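Side-chain contact in bacteriocin (Pseudomonas syringae pv. tomato, PDB 4FZL), which probably kills competing bacteria by degrading the cell-wall precursor lipid II, as a calcium-binding bacteriocin of the colicin M family: residues D33-G36 with I37-V41. Residues are numbered along the deposited sequence; the frame is centred on the assembly and turned at random.
Sequences DSFG and IQSKV
Asp33 OD1 takes two hydrogen bonds, from Ser39 OG at 2.7 Å and from Gly36 N at 3.0 Å. The two donors come from opposite faces of the carboxylate. Ser39 OG lies on the syn side, while Gly36 N sits well above the plane and closes an Asx motif. Asp33 OD2 takes Ser39 N on its syn lone pair at 3.1 Å. A water bridges Asp33 OD2 and Gln38 N, donating to the first and accepting from the second. With CG between the backbone N and the carbonyl carbon (chi1 74°), the carboxylate is turned toward the first turn of helix 37-54. Gly36 is the N-cap, and its O receives Lys40 N at 2.9 Å in the first helical turn. Beside this polar end, Lys40 CG lies over one face of the Phe35 ring in a CH-pi contact, 4.0 Å from the centroid and offset toward the rim. Ser39 CB packs against Phe35 CD1 at 3.8 Å. Beyond the contact, Phe35 meets Phe26, Leu215 and Leu216. In the short link between helices 22-33 and 37-54, the Asp33 carboxylate joins the end of one helix to the first turn of the next. Its negative charge at the helix N-terminus should interact favourably with the helix dipole.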
loop_
_atom_site.group_PDB
_atom_site.type_symbol
_atom_site.label_atom_id
_atom_site.label_comp_id
_atom_site.label_asym_id
_atom_site.label_seq_id
_atom_site.Cartn_x
_atom_site.Cartn_y
_atom_site.Cartn_z
ATOM N N ASP A 33 -2.368 24.374 -8.882
ATOM C CA ASP A 33 -1.442 25.138 -8.017
ATOM C C ASP A 33 -0.015 24.724 -8.205
ATOM O O ASP A 33 0.872 25.109 -7.415
ATOM C CB ASP A 33 -1.863 25.094 -6.534
ATOM C CG ASP A 33 -1.595 23.772 -5.859
ATOM O OD1 ASP A 33 -1.180 22.798 -6.536
ATOM O OD2 ASP A 33 -1.764 23.709 -4.607
ATOM N N SER A 34 0.259 23.979 -9.274
ATOM C CA SER A 34 1.667 23.520 -9.537
ATOM C C SER A 34 2.321 22.772 -8.357
ATOM O O SER A 34 3.509 22.999 -8.023
ATOM C CB SER A 34 2.611 24.628 -10.071
ATOM O OG SER A 34 2.032 25.171 -11.186
ATOM N N PHE A 35 1.573 21.768 -7.873
ATOM C CA PHE A 35 1.974 21.003 -6.685
ATOM C C PHE A 35 2.400 21.957 -5.594
ATOM O O PHE A 35 3.492 21.895 -5.072
ATOM C CB PHE A 35 3.059 19.944 -6.968
ATOM C CG PHE A 35 3.181 18.953 -5.870
ATOM C CD1 PHE A 35 2.109 18.134 -5.540
ATOM C CD2 PHE A 35 4.319 18.848 -5.136
ATOM C CE1 PHE A 35 2.190 17.239 -4.478
ATOM C CE2 PHE A 35 4.396 17.962 -4.104
ATOM C CZ PHE A 35 3.339 17.144 -3.772
ATOM N N GLY A 36 1.512 22.892 -5.329
ATOM C CA GLY A 36 1.676 23.895 -4.300
ATOM C C GLY A 36 1.127 23.525 -2.939
ATOM O O GLY A 36 1.023 22.336 -2.603
ATOM N N ILE A 37 0.806 24.559 -2.148
ATOM C CA ILE A 37 0.365 24.337 -0.742
ATOM C C ILE A 37 -0.863 23.445 -0.641
ATOM O O ILE A 37 -0.824 22.483 0.122
ATOM C CB ILE A 37 0.126 25.666 0.029
ATOM C CG1 ILE A 37 1.462 26.399 0.160
ATOM C CG2 ILE A 37 -0.575 25.439 1.371
ATOM C CD1 ILE A 37 1.290 27.864 0.620
ATOM N N GLN A 38 -1.946 23.781 -1.352
ATOM C CA GLN A 38 -3.118 22.978 -1.239
ATOM C C GLN A 38 -2.878 21.515 -1.618
ATOM O O GLN A 38 -3.373 20.609 -0.945
ATOM C CB GLN A 38 -4.252 23.535 -2.055
ATOM C CG GLN A 38 -4.775 24.799 -1.490
ATOM C CD GLN A 38 -6.096 24.641 -0.727
ATOM O OE1 GLN A 38 -6.406 23.601 -0.080
ATOM N NE2 GLN A 38 -6.892 25.675 -0.832
ATOM N N SER A 39 -2.123 21.294 -2.681
ATOM C CA SER A 39 -1.753 19.947 -3.084
ATOM C C SER A 39 -0.936 19.175 -2.048
ATOM O O SER A 39 -1.184 17.962 -1.766
ATOM C CB SER A 39 -0.983 19.945 -4.418
ATOM O OG SER A 39 -1.727 20.402 -5.473
ATOM N N LYS A 40 0.018 19.869 -1.438
ATOM C CA LYS A 40 0.928 19.230 -0.456
ATOM C C LYS A 40 0.150 18.936 0.790
ATOM O O LYS A 40 0.285 17.863 1.392
ATOM C CB LYS A 40 2.142 20.098 -0.200
ATOM C CG LYS A 40 3.136 20.135 -1.378
ATOM C CD LYS A 40 4.290 21.051 -1.040
ATOM C CE LYS A 40 5.108 21.472 -2.246
ATOM N NZ LYS A 40 5.999 22.636 -1.971
ATOM N N VAL A 41 -0.694 19.886 1.163
ATOM C CA VAL A 41 -1.509 19.669 2.389
ATOM C C VAL A 41 -2.557 18.503 2.151
ATOM O O VAL A 41 -2.734 17.638 3.034
ATOM C CB VAL A 41 -2.246 20.944 2.867
ATOM C CG1 VAL A 41 -3.251 20.647 4.013
ATOM C CG2 VAL A 41 -1.205 21.965 3.307
HETATM O O HOH W 1 -2.033 25.914 -3.330
#